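Local coordinates for protein exodeoxyribonuclease III (Archaeoglobus fulgidus, PDB 2VOA) that acts as an AP endonuclease that cuts DNA at abasic sites, probably with magnesium or manganese ions, and may also degrade DNA strands as a 3'-5' exonuclease, at residues A[121-124]-A[125-128]; A[115-118]-A[119-122]; A[184-187]-A[188-191]. The protein carries 1 engineered substitution. All coordinates share one frame; numbering follows the deposited sequence.

In the fold
Interactions 1 and 2 are overlapping stretches of one helix, 115-134, which links the neighbouring parallel strands 99-105 and 141-144 in a beta-alpha-beta unit. Their centres lie about 9 Å apart, they share L121 and Q122, and they meet where R126 lies beside Y119. Interaction 2 comes first in the chain and lies by the bound DNA; interaction 1 continues the helix inward. Interaction 3 follows much later, where strand 185-186, at an edge of the same sheet, passes into helix 187-191, with its centre about 21 Å from that of interaction 1 and 26 Å from that of interaction 2. Together they illustrate local side-chain order on one outer helix and one strand-helix junction.

Interaction 1. Residues A[121-124]-A[125-128]; sequences LQWL and ERLY
Four successive i-to-i+4 hydrogen bonds, from E125, R126, L127 and Y128 back to L121, Q122, W123 and L124, carry the alpha-helix through 121-128; the shortest joins L127 N to W123 O at 2.7 Å. On this regular frame W123 is the side chain that reaches both i+3 and i+4. Its five-membered ring meets the arginine obliquely: W123 CD1 is 3.5 Å from R126 NH2, and W123 NE1 is 3.9 Å from the same nitrogen. The indole and guanidinium planes stand 87° apart, so the two groups are crossed and do not lie flat on one another. The chain of R126 is folded back at chi3 (-71°), a bend that puts NH2 beside the indole; before that bend, R126 CG passes 3.2 Å from Q122 O. At the benzo end of the indole, L127 brings CD2 to within 3.9 Å of W123 CZ3, an apolar contact made with CG anti to the backbone nitrogen (chi1 -177°). L127 CB rests 3.3 Å from W123 O. L124 and L127 both turn to helix 170-180, where they meet I179, while E125 on another side forms a salt bridge to K178 and a hydrogen bond to H129. The polar ends of W123 and R126 are secured by the loop that precedes strand 91-96: W123 NE1 donates to D87 OD2, R126 NH2 to P85 O and R126 NH1 to S83 OG. The indole is thus fixed by a hydrogen bond at its nitrogen and by apolar packing at its far ring, and the guanidinium by two oxygens of the loop. Since D87 also makes a long, weak ion pair with R126 NH2, the arginine probably helps to stabilise the negative charge beside the buried tryptophan.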
# COMPACT_ATOMS: atom_id res chain seq x y z
N LEU A 121 20.37 24.42 12.68
CA LEU A 121 20.74 25.37 13.75
C LEU A 121 20.32 26.77 13.36
O LEU A 121 19.74 27.50 14.15
CB LEU A 121 22.24 25.29 14.09
CG LEU A 121 22.75 23.93 14.61
CD1 LEU A 121 24.29 23.96 14.85
CD2 LEU A 121 21.96 23.50 15.87
N GLN A 122 20.61 27.15 12.12
CA GLN A 122 20.20 28.45 11.63
C GLN A 122 18.68 28.63 11.67
O GLN A 122 18.19 29.72 11.97
CB GLN A 122 20.77 28.66 10.22
CG GLN A 122 22.28 28.81 10.23
CD GLN A 122 22.93 28.59 8.87
OE1 GLN A 122 24.14 28.36 8.78
NE2 GLN A 122 22.13 28.65 7.82
N TRP A 123 17.92 27.56 11.38
CA TRP A 123 16.45 27.58 11.36
C TRP A 123 15.92 27.84 12.77
O TRP A 123 15.04 28.68 12.97
CB TRP A 123 15.90 26.25 10.87
CG TRP A 123 14.59 26.34 10.10
CD1 TRP A 123 14.46 26.57 8.76
CD2 TRP A 123 13.25 26.23 10.62
NE1 TRP A 123 13.13 26.59 8.40
CE2 TRP A 123 12.36 26.38 9.52
CE3 TRP A 123 12.71 26.01 11.90
CZ2 TRP A 123 10.95 26.32 9.66
CZ3 TRP A 123 11.32 25.93 12.05
CH2 TRP A 123 10.45 26.09 10.93
N LEU A 124 16.50 27.14 13.75
CA LEU A 124 16.13 27.36 15.16
C LEU A 124 16.46 28.78 15.63
O LEU A 124 15.70 29.37 16.39
CB LEU A 124 16.76 26.30 16.07
CG LEU A 124 16.15 24.89 15.93
CD1 LEU A 124 17.07 23.91 16.67
CD2 LEU A 124 14.68 24.83 16.45
N GLU A 125 17.56 29.35 15.14
CA GLU A 125 17.89 30.74 15.49
C GLU A 125 16.88 31.70 14.83
O GLU A 125 16.39 32.66 15.45
CB GLU A 125 19.32 31.08 15.05
CG GLU A 125 19.70 32.56 15.17
CD GLU A 125 19.89 33.04 16.61
OE1 GLU A 125 20.22 34.25 16.80
OE2 GLU A 125 19.75 32.22 17.57
N ARG A 126 16.56 31.45 13.57
CA ARG A 126 15.56 32.27 12.88
C ARG A 126 14.21 32.16 13.57
O ARG A 126 13.53 33.17 13.76
CB ARG A 126 15.47 31.88 11.40
CG ARG A 126 16.71 32.26 10.60
CD ARG A 126 16.37 32.31 9.12
NE ARG A 126 16.13 31.00 8.53
CZ ARG A 126 15.30 30.78 7.51
NH1 ARG A 126 14.61 31.79 6.99
NH2 ARG A 126 15.15 29.57 7.01
N LEU A 127 13.86 30.94 14.00
CA LEU A 127 12.57 30.70 14.65
C LEU A 127 12.51 31.47 15.97
O LEU A 127 11.47 32.03 16.33
CB LEU A 127 12.35 29.20 14.88
CG LEU A 127 11.00 28.85 15.50
CD1 LEU A 127 9.87 29.37 14.62
CD2 LEU A 127 10.89 27.34 15.65
N TYR A 128 13.62 31.48 16.70
CA TYR A 128 13.72 32.31 17.91
C TYR A 128 13.32 33.77 17.66
O TYR A 128 12.44 34.31 18.33
CB TYR A 128 15.15 32.24 18.49
CG TYR A 128 15.37 33.18 19.66
CD1 TYR A 128 15.93 34.45 19.47
CD2 TYR A 128 14.97 32.82 20.96
CE1 TYR A 128 16.12 35.32 20.55
CE2 TYR A 128 15.15 33.69 22.04
CZ TYR A 128 15.72 34.94 21.82
OH TYR A 128 15.92 35.82 22.86

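Interaction 2. Residues A[115-118]-A[119-122]; sequences EKYQ and YKLQ
K120, whose CD packs 4.1 Å from Y117 CD1, ends in an ammonium group gripped by three backbone carbonyls, those of N148, Q108 and V166. This is the first part of helix 115-134, the connecting helix of a beta-alpha-beta unit in the DNase I-like fold, and the fully extended lysine spans the distance to the carbonyl of N148, a predicted metal-binding and transition-state-stabilising residue. Fixing the lysine nitrogen on the N148 carbonyl makes K120 a plausible second-shell support for that loop. The helix itself is wound by i-to-i+4 bonds, of which Y119 N to E115 O is the shortest at 2.8 Å. L121 approaches the Y117 ring over one face: its CG stands 4.1 Å above the plane, displaced toward the rim, while its CD1 comes 3.7 Å from Y117 CE2 and its CD2 reaches the phenol end. Y117 takes this place with CG anti to the backbone nitrogen (chi1 -171°), and its hydroxyl is held in turn by H169 ND1 and A172 N, which tie the helix start to the first turn of helix 170-180 and the residue just before it. On another side Y119 swings away and hydrogen-bonds D87 through its hydroxyl. K116 NZ forms a salt bridge with a phosphate of the bound DNA, and its side chain packs on a sugar. The exposed side carries a pair of glutamines. Q118 is bent at chi2 (-52°), bringing its amide obliquely across L121, with Q118 NE2 4.0 Å from L121 CD1. Q122, extended beyond CG, lies back over the Q118 carbonyl, its CG 3.2 Å from Q118 O. The two amides are joined by one water, which donates one hydrogen to Q118 OE1 at 2.8 Å and the other to Q122 OE1 at 2.9 Å.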
# COMPACT_ATOMS: atom_id res chain seq x y z
N GLU A 115 26.05 20.10 6.12
CA GLU A 115 25.41 21.39 5.89
C GLU A 115 23.97 21.42 6.43
O GLU A 115 23.55 22.41 7.03
CB GLU A 115 25.48 21.78 4.40
CG GLU A 115 24.82 23.11 4.04
CD GLU A 115 25.49 24.32 4.68
OE1 GLU A 115 26.68 24.24 5.09
OE2 GLU A 115 24.80 25.37 4.77
N LYS A 116 23.23 20.32 6.25
CA LYS A 116 21.84 20.25 6.73
C LYS A 116 21.76 20.52 8.22
O LYS A 116 20.80 21.13 8.67
CB LYS A 116 21.20 18.91 6.43
CG LYS A 116 21.13 18.54 4.94
CD LYS A 116 20.17 17.36 4.79
CE LYS A 116 19.98 16.94 3.34
NZ LYS A 116 18.77 16.06 3.23
N TYR A 117 22.77 20.07 8.98
CA TYR A 117 22.77 20.34 10.44
C TYR A 117 22.97 21.82 10.71
O TYR A 117 22.27 22.38 11.54
CB TYR A 117 23.78 19.49 11.20
CG TYR A 117 23.63 19.61 12.71
CD1 TYR A 117 22.46 19.15 13.35
CD2 TYR A 117 24.66 20.14 13.49
CE1 TYR A 117 22.31 19.25 14.74
CE2 TYR A 117 24.53 20.24 14.91
CZ TYR A 117 23.37 19.79 15.50
OH TYR A 117 23.22 19.88 16.86
N GLN A 118 23.87 22.46 9.97
CA GLN A 118 24.06 23.91 10.14
C GLN A 118 22.76 24.63 9.76
O GLN A 118 22.36 25.61 10.40
CB GLN A 118 25.23 24.41 9.30
CG GLN A 118 26.60 23.87 9.80
CD GLN A 118 26.79 24.11 11.29
OE1 GLN A 118 26.68 25.25 11.77
NE2 GLN A 118 27.05 23.04 12.04
N TYR A 119 22.10 24.15 8.71
CA TYR A 119 20.81 24.73 8.32
C TYR A 119 19.74 24.59 9.42
O TYR A 119 19.01 25.55 9.71
CB TYR A 119 20.32 24.15 6.97
CG TYR A 119 19.11 24.92 6.48
CD1 TYR A 119 19.27 26.22 5.96
CD2 TYR A 119 17.84 24.40 6.61
CE1 TYR A 119 18.16 26.95 5.54
CE2 TYR A 119 16.71 25.12 6.19
CZ TYR A 119 16.89 26.40 5.67
OH TYR A 119 15.81 27.11 5.26
N LYS A 120 19.71 23.43 10.08
CA LYS A 120 18.82 23.21 11.23
C LYS A 120 19.10 24.23 12.35
O LYS A 120 18.17 24.84 12.91
CB LYS A 120 19.00 21.78 11.76
CG LYS A 120 18.15 21.46 13.03
CD LYS A 120 18.44 20.04 13.46
CE LYS A 120 17.47 19.59 14.52
NZ LYS A 120 17.55 18.11 14.75
N LEU A 121 20.37 24.42 12.68
CA LEU A 121 20.74 25.37 13.75
C LEU A 121 20.32 26.77 13.36
O LEU A 121 19.74 27.50 14.15
CB LEU A 121 22.24 25.29 14.09
CG LEU A 121 22.75 23.93 14.61
CD1 LEU A 121 24.29 23.96 14.85
CD2 LEU A 121 21.96 23.50 15.87
N GLN A 122 20.61 27.15 12.12
CA GLN A 122 20.20 28.45 11.63
C GLN A 122 18.68 28.63 11.67
O GLN A 122 18.19 29.72 11.97
CB GLN A 122 20.77 28.66 10.22
CG GLN A 122 22.28 28.81 10.23
CD GLN A 122 22.93 28.59 8.87
OE1 GLN A 122 24.14 28.36 8.78
NE2 GLN A 122 22.13 28.65 7.82
O HOH W 1 25.77 27.86 11.14

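Interaction 3. Residues A[184-187]-A[188-191]; sequences FVDV and LRKI
D186 and R189 meet where edge strand 185-186 passes into the short helix 187-191, a strand-to-helix junction at the margin of one of the two sheets of the DNase I-like fold. Backbone hydrogen bonds make the turn. D186 O accepts R189 N at 2.9 Å, with the nitrogen lying 41° out of the carbonyl plane and so not on a lone pair; the same oxygen takes a weak second bond from K190 N. One residue on, I191 N binds V187 O at 3.2 Å in the ordinary i-to-i+4 manner. Next come the polar side chains. D186 lies alongside L188 and R189 and points the same way, its chi1 of -171° placing the carboxylate beside the carbonyl carbon and within reach of the first turn: D186 OD1 is 4.0 Å from L188 CB and D186 OD2 is 4.1 Å from R189 CG. The carboxylate pairs not with R189, whose charged atoms stay apart from it, but with R216 in a salt bridge through OD2. R189 is bent back at chi2 (-56°) and forms its own salt bridge with D155, its NH1 also reaching the carbonyls of H192 and E195; L188 CD2 stands 4.3 Å above the plane of the R189 guanidinium, over its centre. K190 reaches the carbonyls of C230 and A227. The apolar side chains anchor the junction between sheets: V187 meets I220 and A222 on one hand and C230, C233 and A253 of the other sheet on the other, while L188 packs on C233 and L251. A solvent link completes the turn, for one water donates to D186 OD1 at 2.7 Å and accepts L188 N at 3.1 Å, joining the carboxylate to an amide of the first turn.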
# COMPACT_ATOMS: atom_id res chain seq x y z
N PHE A 184 7.73 29.76 26.64
CA PHE A 184 6.91 28.62 26.26
C PHE A 184 7.01 27.54 27.31
O PHE A 184 8.10 27.29 27.87
CB PHE A 184 7.33 28.08 24.91
CG PHE A 184 6.92 28.95 23.76
CD1 PHE A 184 7.89 29.72 23.10
CD2 PHE A 184 5.59 29.01 23.34
CE1 PHE A 184 7.52 30.52 22.02
CE2 PHE A 184 5.20 29.81 22.26
CZ PHE A 184 6.17 30.56 21.60
N VAL A 185 5.87 26.93 27.61
CA VAL A 185 5.84 25.80 28.55
C VAL A 185 5.63 24.47 27.79
O VAL A 185 4.67 24.34 27.03
CB VAL A 185 4.72 25.98 29.58
CG1 VAL A 185 4.73 24.83 30.55
CG2 VAL A 185 4.94 27.32 30.34
N ASP A 186 6.52 23.50 28.02
CA ASP A 186 6.43 22.19 27.35
C ASP A 186 5.41 21.43 28.19
O ASP A 186 5.76 20.84 29.23
CB ASP A 186 7.80 21.51 27.44
CG ASP A 186 7.94 20.23 26.60
OD1 ASP A 186 6.96 19.66 26.08
OD2 ASP A 186 9.10 19.79 26.45
N VAL A 187 4.15 21.49 27.79
CA VAL A 187 3.07 21.04 28.70
C VAL A 187 3.12 19.54 29.00
O VAL A 187 2.65 19.11 30.06
CB VAL A 187 1.65 21.53 28.23
CG1 VAL A 187 1.58 23.04 28.31
CG2 VAL A 187 1.31 21.00 26.81
N LEU A 188 3.68 18.75 28.09
CA LEU A 188 3.89 17.31 28.36
C LEU A 188 4.60 17.14 29.70
O LEU A 188 4.24 16.26 30.49
CB LEU A 188 4.69 16.63 27.24
CG LEU A 188 4.94 15.13 27.49
CD1 LEU A 188 3.61 14.36 27.65
CD2 LEU A 188 5.80 14.58 26.35
N ARG A 189 5.58 18.01 29.97
CA ARG A 189 6.34 17.94 31.24
C ARG A 189 5.71 18.66 32.44
O ARG A 189 6.09 18.41 33.59
CB ARG A 189 7.81 18.34 31.02
CG ARG A 189 8.48 17.56 29.89
CD ARG A 189 8.37 16.05 30.15
NE ARG A 189 9.10 15.27 29.17
CZ ARG A 189 9.02 13.96 29.08
NH1 ARG A 189 8.26 13.28 29.95
NH2 ARG A 189 9.73 13.33 28.15
N LYS A 190 4.71 19.52 32.19
CA LYS A 190 3.86 19.96 33.29
C LYS A 190 3.08 18.79 33.90
O LYS A 190 2.97 18.65 35.13
CB LYS A 190 2.88 21.03 32.79
CG LYS A 190 2.00 21.65 33.89
CD LYS A 190 0.93 22.62 33.36
CE LYS A 190 0.25 23.29 34.56
NZ LYS A 190 -1.18 23.53 34.30
N ILE A 191 2.55 17.93 33.02
CA ILE A 191 1.64 16.86 33.43
C ILE A 191 2.39 15.57 33.77
O ILE A 191 2.00 14.85 34.69
CB ILE A 191 0.57 16.59 32.32
CG1 ILE A 191 -0.22 17.86 31.99
CG2 ILE A 191 -0.41 15.47 32.74
CD1 ILE A 191 -0.92 18.54 33.21
O HOH W 2 4.39 19.38 25.19